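Local structure of thioredoxin domain-containing protein (3EYT) at residues Glu8-Gln13 against Pro107-Ala112; Ile33-Met38 against Leu66-Val71; Trp14-Thr19 against Phe94-Asp99. The protein is of unknown function but has a thioredoxin-like fold of the AhpC/TSA family and may act as an oxidoreductase with antioxidant activity. One frame throughout, in Å; residues are numbered along the deposited sequence. Where two conformers were deposited one is given.

Interaction 1: residues Glu8-Gln13 against Pro107-Ala112; sequences ELQIQQ and PRTMAA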
loop_
_atom_site.group_PDB
_atom_site.type_symbol
_atom_site.label_atom_id
_atom_site.label_comp_id
_atom_site.label_asym_id
_atom_site.label_seq_id
_atom_site.Cartn_x
_atom_site.Cartn_y
_atom_site.Cartn_z
ATOM N N GLU C 8 23.228 -8.003 9.602
ATOM C CA GLU C 8 22.136 -8.974 9.527
ATOM C C GLU C 8 20.937 -8.371 8.741
ATOM O O GLU C 8 20.633 -7.193 8.898
ATOM C CB GLU C 8 21.751 -9.439 10.952
ATOM C CG GLU C 8 22.838 -10.327 11.631
ATOM C CD GLU C 8 22.524 -10.756 13.083
ATOM O OE1 GLU C 8 21.608 -10.208 13.729
ATOM O OE2 GLU C 8 23.224 -11.655 13.601
ATOM N N LEU C 9 20.304 -9.160 7.864
ATOM C CA LEU C 9 19.138 -8.708 7.097
ATOM C C LEU C 9 18.011 -8.362 8.062
ATOM O O LEU C 9 17.770 -9.094 9.036
ATOM C CB LEU C 9 18.695 -9.800 6.118
ATOM C CG LEU C 9 19.735 -10.271 5.095
ATOM C CD1 LEU C 9 19.145 -11.367 4.165
ATOM C CD2 LEU C 9 20.271 -9.115 4.279
ATOM N N GLN C 10 17.369 -7.232 7.848
ATOM C CA GLN C 10 16.166 -6.908 8.620
ATOM C C GLN C 10 14.994 -6.901 7.652
ATOM O O GLN C 10 14.802 -5.962 6.888
ATOM C CB GLN C 10 16.313 -5.562 9.348
ATOM C CG GLN C 10 17.570 -5.469 10.275
ATOM C CD GLN C 10 17.717 -4.065 10.863
ATOM O OE1 GLN C 10 16.881 -3.605 11.637
ATOM N NE2 GLN C 10 18.759 -3.373 10.458
ATOM N N ILE C 11 14.235 -7.988 7.680
ATOM C CA ILE C 11 13.239 -8.305 6.677
ATOM C C ILE C 11 11.878 -8.332 7.347
ATOM O O ILE C 11 11.753 -8.773 8.499
ATOM C CB ILE C 11 13.499 -9.734 6.086
ATOM C CG1 ILE C 11 14.894 -9.818 5.433
ATOM C CG2 ILE C 11 12.415 -10.135 5.083
ATOM C CD1 ILE C 11 15.149 -8.692 4.410
ATOM N N GLN C 12 10.864 -7.837 6.628
ATOM C CA GLN C 12 9.485 -7.798 7.109
ATOM C C GLN C 12 8.718 -9.074 6.684
ATOM O O GLN C 12 7.899 -9.640 7.457
ATOM C CB GLN C 12 8.817 -6.564 6.530
ATOM C CG GLN C 12 7.379 -6.362 6.965
ATOM C CD GLN C 12 6.505 -6.082 5.759
ATOM O OE1 GLN C 12 6.350 -4.928 5.298
ATOM N NE2 GLN C 12 5.955 -7.134 5.212
ATOM N N GLN C 13 8.975 -9.509 5.452
ATOM C CA GLN C 13 8.449 -10.771 4.970
ATOM C C GLN C 13 9.240 -11.268 3.761
ATOM O O GLN C 13 9.914 -10.491 3.097
ATOM C CB GLN C 13 6.988 -10.607 4.591
ATOM C CG GLN C 13 6.732 -9.712 3.421
ATOM C CD GLN C 13 5.243 -9.664 3.150
ATOM O OE1 GLN C 13 4.715 -10.568 2.543
ATOM N NE2 GLN C 13 4.559 -8.645 3.663
ATOM N N PRO C 107 14.562 2.153 3.974
ATOM C CA PRO C 107 14.305 1.017 4.853
ATOM C C PRO C 107 15.575 0.549 5.594
ATOM O O PRO C 107 16.676 1.018 5.277
ATOM C CB PRO C 107 13.744 -0.040 3.915
ATOM C CG PRO C 107 14.380 0.277 2.551
ATOM C CD PRO C 107 14.574 1.775 2.536
ATOM N N ARG C 108 15.426 -0.378 6.550
ATOM C CA ARG C 108 16.480 -0.598 7.563
ATOM C C ARG C 108 17.741 -1.270 7.011
ATOM O O ARG C 108 18.871 -0.857 7.347
ATOM C CB ARG C 108 15.948 -1.389 8.775
ATOM C CG ARG C 108 14.812 -0.663 9.486
ATOM C CD ARG C 108 14.532 -1.198 10.861
ATOM N NE ARG C 108 15.719 -1.190 11.705
ATOM C CZ ARG C 108 16.033 -0.219 12.562
ATOM N NH1 ARG C 108 15.245 0.845 12.709
ATOM N NH2 ARG C 108 17.139 -0.317 13.277
ATOM N N THR C 109 17.563 -2.317 6.210
ATOM C CA THR C 109 18.739 -3.043 5.677
ATOM C C THR C 109 19.488 -2.173 4.665
ATOM O O THR C 109 20.743 -2.091 4.657
ATOM C CB THR C 109 18.319 -4.375 5.029
ATOM O OG1 THR C 109 17.454 -5.063 5.933
ATOM C CG2 THR C 109 19.523 -5.250 4.679
HETATM N N MSE C 110 18.720 -1.496 3.824
HETATM C CA MSE C 110 19.319 -0.546 2.899
HETATM C C MSE C 110 20.205 0.497 3.603
HETATM O O MSE C 110 21.328 0.742 3.150
HETATM C CB MSE C 110 18.224 0.204 2.119
HETATM C CG MSE C 110 18.817 0.996 0.948
HETATM SE SE MSE C 110 17.475 2.023 -0.032
HETATM C CE MSE C 110 18.706 2.840 -1.307
ATOM N N ALA C 111 19.704 1.100 4.683
ATOM C CA ALA C 111 20.483 2.059 5.474
ATOM C C ALA C 111 21.674 1.398 6.132
ATOM O O ALA C 111 22.758 1.951 6.103
ATOM C CB ALA C 111 19.605 2.774 6.524
ATOM N N ALA C 112 21.486 0.212 6.725
ATOM C CA ALA C 112 22.590 -0.518 7.363
ATOM C C ALA C 112 23.744 -0.762 6.388
ATOM O O ALA C 112 24.913 -0.716 6.782
ATOM C CB ALA C 112 22.101 -1.878 7.938
HETATM O O HOH W 1 19.649 -1.106 11.910
#
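The carboxamide of Gln-10 comes up to the edge of the Arg-108 guanidinium, near its plane, and does not lie over a face. The two flat groups are turned 63° apart, so they are not stacked. Arg-108 NE donates a hydrogen bond to Gln-10 OE1 at 2.7 Å. The donor is tilted 33° from the carbonyl plane of the amide, while OE1 stays close to the guanidinium plane. The extended Gln-10 chain carries its amide out to Arg-108, whose bend at chi3 (55°) turns NE toward it. A water joins the same two groups a second time. It accepts a bond from Gln-10 NE2 at 2.8 Å and a weak one from Arg-108 NH2 at 3.0 Å. With OE1 used as acceptor and NE2 as donor, the amide has a partner for each of its polar atoms, which probably fixes its rotation.

Thr-109 makes the other half of the contact. Its OG1 accepts the backbone N-H of Gln-10 at 2.9 Å. Its methyl points elsewhere, with Thr-109 CG2 4.0 Å from Leu-9 CD2. The hydroxyl thus serves the backbone and the methyl serves the apolar side.

Pro-107 is the N-cap of helix 108-112. Asp-99, at the end of strand 96-99, accepts bonds from Thr-109 N and Met-110 N in the first turn of this helix. Arg-108 also packs on Gln-13 of the second subunit. The start of helix 108-112 packs against strand 63-69 through Thr-109 on Leu-68, and Leu-9 touches Leu-66 of the same strand.

Interaction 2: residues Ile33-Met38 against Leu66-Val71; sequences IEAFQM and LGLHTV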
loop_
_atom_site.group_PDB
_atom_site.type_symbol
_atom_site.label_atom_id
_atom_site.label_comp_id
_atom_site.label_asym_id
_atom_site.label_seq_id
_atom_site.Cartn_x
_atom_site.Cartn_y
_atom_site.Cartn_z
ATOM N N ILE C 33 23.267 -10.553 -3.285
ATOM C CA ILE C 33 22.019 -9.864 -2.995
ATOM C C ILE C 33 21.753 -8.759 -4.000
ATOM O O ILE C 33 22.560 -7.860 -4.174
ATOM C CB ILE C 33 22.003 -9.264 -1.569
ATOM C CG1 ILE C 33 22.349 -10.322 -0.531
ATOM C CG2 ILE C 33 20.629 -8.607 -1.222
ATOM C CD1 ILE C 33 22.552 -9.726 0.923
ATOM N N GLU C 34 20.584 -8.819 -4.621
ATOM C CA GLU C 34 20.159 -7.778 -5.540
ATOM C C GLU C 34 19.096 -6.928 -4.835
ATOM O O GLU C 34 17.992 -7.408 -4.562
ATOM C CB GLU C 34 19.627 -8.427 -6.827
ATOM C CG GLU C 34 18.976 -7.504 -7.831
ATOM C CD GLU C 34 19.960 -6.563 -8.514
ATOM O OE1 GLU C 34 21.184 -6.844 -8.559
ATOM O OE2 GLU C 34 19.492 -5.521 -8.998
ATOM N N ALA C 35 19.455 -5.679 -4.534
ATOM C CA ALA C 35 18.569 -4.736 -3.869
ATOM C C ALA C 35 17.946 -3.913 -4.979
ATOM O O ALA C 35 18.651 -3.355 -5.830
ATOM C CB ALA C 35 19.323 -3.845 -2.917
ATOM N N PHE C 36 16.619 -3.867 -4.987
ATOM C CA PHE C 36 15.901 -3.298 -6.108
ATOM C C PHE C 36 14.591 -2.680 -5.602
ATOM O O PHE C 36 14.117 -2.992 -4.499
ATOM C CB PHE C 36 15.613 -4.397 -7.163
ATOM C CG PHE C 36 14.556 -5.408 -6.733
ATOM C CD1 PHE C 36 13.237 -5.293 -7.199
ATOM C CD2 PHE C 36 14.886 -6.474 -5.875
ATOM C CE1 PHE C 36 12.253 -6.221 -6.802
ATOM C CE2 PHE C 36 13.932 -7.404 -5.471
ATOM C CZ PHE C 36 12.594 -7.276 -5.934
ATOM N N GLN C 37 14.001 -1.829 -6.448
ATOM C CA GLN C 37 12.623 -1.367 -6.294
ATOM C C GLN C 37 11.924 -1.814 -7.549
ATOM O O GLN C 37 12.464 -1.653 -8.665
ATOM C CB GLN C 37 12.529 0.169 -6.260
ATOM C CG GLN C 37 13.153 0.829 -5.007
ATOM C CD GLN C 37 12.887 2.334 -4.956
ATOM O OE1 GLN C 37 12.143 2.792 -4.110
ATOM N NE2 GLN C 37 13.433 3.079 -5.907
HETATM N N MSE C 38 10.711 -2.318 -7.385
HETATM C CA MSE C 38 9.970 -2.893 -8.504
HETATM C C MSE C 38 9.626 -1.861 -9.582
HETATM O O MSE C 38 9.527 -2.214 -10.741
HETATM C CB MSE C 38 8.718 -3.610 -7.998
HETATM C CG MSE C 38 7.735 -2.666 -7.306
HETATM SE SE MSE C 38 6.161 -3.658 -6.700
HETATM C CE MSE C 38 5.153 -3.650 -8.406
ATOM N N LEU C 66 19.634 -13.810 -3.577
ATOM C CA LEU C 66 18.505 -13.254 -2.810
ATOM C C LEU C 66 18.129 -11.930 -3.429
ATOM O O LEU C 66 19.016 -11.183 -3.828
ATOM C CB LEU C 66 18.921 -12.931 -1.371
ATOM C CG LEU C 66 19.553 -14.056 -0.560
ATOM C CD1 LEU C 66 19.761 -13.616 0.858
ATOM C CD2 LEU C 66 18.680 -15.345 -0.661
ATOM N N GLY C 67 16.834 -11.626 -3.467
ATOM C CA GLY C 67 16.372 -10.274 -3.824
ATOM C C GLY C 67 16.075 -9.517 -2.528
ATOM O O GLY C 67 15.600 -10.102 -1.559
ATOM N N LEU C 68 16.327 -8.220 -2.512
ATOM C CA LEU C 68 15.947 -7.406 -1.370
ATOM C C LEU C 68 15.149 -6.204 -1.898
ATOM O O LEU C 68 15.688 -5.357 -2.620
ATOM C CB LEU C 68 17.199 -6.970 -0.602
ATOM C CG LEU C 68 16.942 -6.056 0.591
ATOM C CD1 LEU C 68 16.276 -6.864 1.704
ATOM C CD2 LEU C 68 18.232 -5.383 1.107
ATOM N N HIS C 69 13.849 -6.168 -1.595
ATOM C CA HIS C 69 12.997 -5.052 -2.082
ATOM C C HIS C 69 13.124 -3.871 -1.107
ATOM O O HIS C 69 12.590 -3.893 0.027
ATOM C CB HIS C 69 11.535 -5.499 -2.251
ATOM C CG HIS C 69 10.724 -4.582 -3.132
ATOM N ND1 HIS C 69 9.443 -4.190 -2.817
ATOM C CD2 HIS C 69 11.020 -3.986 -4.309
ATOM C CE1 HIS C 69 8.982 -3.391 -3.765
ATOM N NE2 HIS C 69 9.920 -3.260 -4.685
ATOM N N THR C 70 13.888 -2.872 -1.539
ATOM C CA THR C 70 14.288 -1.748 -0.658
ATOM C C THR C 70 13.524 -0.524 -1.162
ATOM O O THR C 70 14.022 0.252 -1.995
ATOM C CB THR C 70 15.798 -1.530 -0.746
ATOM O OG1 THR C 70 16.182 -1.371 -2.137
ATOM C CG2 THR C 70 16.577 -2.716 -0.163
ATOM N N VAL C 71 12.287 -0.350 -0.702
ATOM C CA VAL C 71 11.480 0.721 -1.238
ATOM C C VAL C 71 11.812 1.981 -0.414
ATOM O O VAL C 71 11.541 2.015 0.793
ATOM C CB VAL C 71 9.962 0.378 -1.110
ATOM C CG1 VAL C 71 9.100 1.548 -1.629
ATOM C CG2 VAL C 71 9.639 -0.910 -1.870
#
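The axes of strands 33-36 and 66-69 run parallel, coming within 4.6 Å of each other and 23° from true alignment, and bonds from Glu-34 N to Leu-66 O, Leu-68 N to Glu-34 O and Phe-36 N to Leu-68 O form the ladder. Thr-70 N to Phe-36 O, at 3.0 Å, continues it just past the strands.

Ile-33, Ala-35, Leu-66 and Leu-68 share one face. There Ile-33 CG2 lies 3.9 Å from Leu-68 CB. The other face carries Glu-34, Phe-36 and His-69. CG of Phe-36 stands between its own N and carbonyl carbon (chi1 71°), and the ring reaches over the neighbouring strand. His-69 CD2 lies over one face of this ring, 3.6 Å from Phe-36 CE1, with the ring planes at 41°. Gly-67 meets the ring edge through its backbone, CA to Phe-36 CE2 being 4.1 Å.

His-69 NE2 accepts the N-H of Met-38 at 3.0 Å, and the donor lies in the imidazole plane. The bond fixes the ring against the chain leaving strand 30-36. Gln-37 CG packs 3.2 Å from Thr-70 O, while its amide bonds to Phe-72 N and Glu-73.

Helix 41-57 links the strands as a beta-alpha-beta unit. Phe-36 touches its Cys-43, part of a possible thioredoxin-type CxxC, and Ile-48. Phe-86 of helix 80-89 touches Phe-36, and Leu-83 of the same helix touches His-69.

Interaction 3: residues Trp14-Thr19 against Phe94-Asp99; sequences WFNSAT and FPVGVD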
loop_
_atom_site.group_PDB
_atom_site.type_symbol
_atom_site.label_atom_id
_atom_site.label_comp_id
_atom_site.label_asym_id
_atom_site.label_seq_id
_atom_site.Cartn_x
_atom_site.Cartn_y
_atom_site.Cartn_z
ATOM N N TRP C 14 9.114 -12.554 3.474
ATOM C CA TRP C 14 9.838 -13.231 2.398
ATOM C C TRP C 14 8.853 -13.755 1.361
ATOM O O TRP C 14 7.774 -14.219 1.719
ATOM C CB TRP C 14 10.597 -14.429 2.989
ATOM C CG TRP C 14 11.913 -14.034 3.610
ATOM C CD1 TRP C 14 12.178 -13.868 4.951
ATOM C CD2 TRP C 14 13.143 -13.729 2.917
ATOM N NE1 TRP C 14 13.507 -13.510 5.126
ATOM C CE2 TRP C 14 14.115 -13.415 3.906
ATOM C CE3 TRP C 14 13.532 -13.745 1.566
ATOM C CZ2 TRP C 14 15.429 -13.080 3.586
ATOM C CZ3 TRP C 14 14.857 -13.401 1.244
ATOM C CH2 TRP C 14 15.784 -13.074 2.258
ATOM N N PHE C 15 9.214 -13.641 0.088
ATOM C CA PHE C 15 8.505 -14.330 -0.998
ATOM C C PHE C 15 9.419 -15.424 -1.551
ATOM O O PHE C 15 10.637 -15.279 -1.543
ATOM C CB PHE C 15 8.117 -13.338 -2.112
ATOM C CG PHE C 15 7.017 -12.370 -1.717
ATOM C CD1 PHE C 15 5.677 -12.744 -1.796
ATOM C CD2 PHE C 15 7.323 -11.090 -1.277
ATOM C CE1 PHE C 15 4.656 -11.844 -1.402
ATOM C CE2 PHE C 15 6.329 -10.188 -0.915
ATOM C CZ PHE C 15 4.983 -10.568 -0.970
ATOM N N ASN C 16 8.839 -16.525 -2.028
ATOM C CA ASN C 16 9.612 -17.600 -2.639
ATOM C C ASN C 16 10.574 -18.193 -1.646
ATOM O O ASN C 16 11.677 -18.513 -2.010
ATOM C CB ASN C 16 10.441 -17.136 -3.865
ATOM C CG ASN C 16 9.616 -16.475 -4.935
ATOM O OD1 ASN C 16 8.443 -16.803 -5.105
ATOM N ND2 ASN C 16 10.235 -15.547 -5.695
ATOM N N SER C 17 10.182 -18.287 -0.380
ATOM C CA SER C 17 11.020 -18.930 0.617
ATOM C C SER C 17 10.172 -19.626 1.672
ATOM O O SER C 17 9.302 -19.007 2.301
ATOM C CB SER C 17 11.931 -17.895 1.278
ATOM O OG SER C 17 12.869 -18.534 2.131
ATOM N N ALA C 18 10.447 -20.907 1.888
ATOM C CA ALA C 18 9.750 -21.688 2.922
ATOM C C ALA C 18 10.012 -21.139 4.323
ATOM O O ALA C 18 9.118 -21.141 5.184
ATOM C CB ALA C 18 10.152 -23.189 2.834
ATOM N N THR C 19 11.220 -20.619 4.529
ATOM C CA THR C 19 11.633 -20.091 5.829
ATOM C C THR C 19 12.057 -18.607 5.820
ATOM O O THR C 19 12.214 -17.978 4.760
ATOM C CB THR C 19 12.818 -20.898 6.380
ATOM O OG1 THR C 19 13.945 -20.678 5.533
ATOM C CG2 THR C 19 12.489 -22.408 6.466
ATOM N N PHE C 94 13.602 -16.785 -7.229
ATOM C CA PHE C 94 14.501 -16.830 -6.051
ATOM C C PHE C 94 13.935 -16.026 -4.852
ATOM O O PHE C 94 13.021 -15.215 -5.032
ATOM C CB PHE C 94 15.928 -16.418 -6.412
ATOM C CG PHE C 94 16.035 -15.059 -7.022
ATOM C CD1 PHE C 94 15.871 -13.914 -6.242
ATOM C CD2 PHE C 94 16.309 -14.923 -8.388
ATOM C CE1 PHE C 94 15.958 -12.633 -6.836
ATOM C CE2 PHE C 94 16.416 -13.680 -8.981
ATOM C CZ PHE C 94 16.241 -12.519 -8.202
ATOM N N PRO C 95 14.451 -16.279 -3.633
ATOM C CA PRO C 95 13.843 -15.660 -2.460
ATOM C C PRO C 95 13.973 -14.150 -2.524
ATOM O O PRO C 95 15.011 -13.598 -2.926
ATOM C CB PRO C 95 14.652 -16.225 -1.291
ATOM C CG PRO C 95 15.183 -17.562 -1.826
ATOM C CD PRO C 95 15.509 -17.253 -3.258
ATOM N N VAL C 96 12.890 -13.490 -2.183
ATOM C CA VAL C 96 12.892 -12.027 -2.162
ATOM C C VAL C 96 12.375 -11.535 -0.822
ATOM O O VAL C 96 11.264 -11.894 -0.409
ATOM C CB VAL C 96 12.054 -11.453 -3.302
ATOM C CG1 VAL C 96 12.028 -9.909 -3.284
ATOM C CG2 VAL C 96 12.550 -12.000 -4.658
ATOM N N GLY C 97 13.171 -10.688 -0.168
ATOM C CA GLY C 97 12.812 -10.189 1.184
ATOM C C GLY C 97 12.371 -8.742 1.094
ATOM O O GLY C 97 13.015 -7.960 0.406
ATOM N N VAL C 98 11.274 -8.376 1.768
ATOM C CA VAL C 98 10.875 -6.971 1.839
ATOM C C VAL C 98 11.628 -6.329 3.019
ATOM O O VAL C 98 11.505 -6.775 4.186
ATOM C CB VAL C 98 9.351 -6.799 2.057
ATOM C CG1 VAL C 98 8.973 -5.286 2.238
ATOM C CG2 VAL C 98 8.559 -7.421 0.886
ATOM N N ASP C 99 12.395 -5.297 2.706
ATOM C CA ASP C 99 13.228 -4.628 3.706
ATOM C C ASP C 99 12.285 -3.933 4.707
ATOM O O ASP C 99 11.286 -3.338 4.325
ATOM C CB ASP C 99 14.099 -3.612 3.016
ATOM C CG ASP C 99 15.296 -3.169 3.863
ATOM O OD1 ASP C 99 15.391 -3.470 5.101
ATOM O OD2 ASP C 99 16.138 -2.474 3.280
#
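This is a short antiparallel strand pairing at the edge of this chain's sheet, where the end of strand 11-15 lies against the start of strand 96-99. Phe-15 and Val-96 form a hydrogen-bonded pair. Phe-15 N binds Val-96 O at 2.7 Å, and Val-96 N binds Phe-15 O at 2.9 Å. Trp-14 and Gly-97 are the adjoining non-hydrogen-bonded pair.

With CG beside the backbone N (chi1 -82°), the indole of Trp-14 leans across onto the partner strand. Gly-97 CA lies over one face of the six-membered ring, 3.9 Å from the centroid and 21° off the normal, a CH-pi contact. The bare backbone of Gly-97 allows the ring this close. At the same ring, Trp-14 CZ3 meets Pro-95 CB at 3.8 Å. Replacing the tryptophan with an alanine would probably uncover the backbone at Gly-97 and leave Pro-95 without its aromatic neighbour.

Phe-15 points to the other face of the sheet. Val-98 CG2 stands at the edge of its ring, 4.0 Å from Phe-15 CE2. Leu-83, Lys-84 and Leu-87 of helix 80-89 also touch this ring.

Past the strand, Asn-16 has positive phi and psi, and the chain turns away. Its amide reaches back: Asn-16 ND2 donates to Phe-94 O at 2.9 Å. The bond is nearly straight (168°), but the donor stands above the carbonyl plane. The same ND2 makes a weak bond to Ile-92 O.

Strand 96-99 also runs parallel to strand 63-69. A central thioredoxin-like sheet, widened here by an antiparallel N-terminal edge strand, is consistent with the AhpC/TSA family.

Overall arrangement
From the N terminus, residues 8-13 come first and meet 107-112 after most of the chain has passed, so interaction 1 closes the widest loop. Interaction 3 begins directly after, at 14-19, and closes on 94-99 within that loop. Interaction 2, between 33-38 and 66-71, lies inside both. The three nest and none cross. They also meet in space. Gly-67 N and His-69 N probably bond to Pro-95 O and Gly-97 O, making strands 63-69 and 96-99 neighbours. Gln-12 N probably bonds to Val-98 O, carrying strand 11-15 onto the same sheet. Ile-11 packs on Leu-68 and Pro-107 on Thr-70, so strand 11-15 and the start of helix 108-112 are tied to the middle of the sheet.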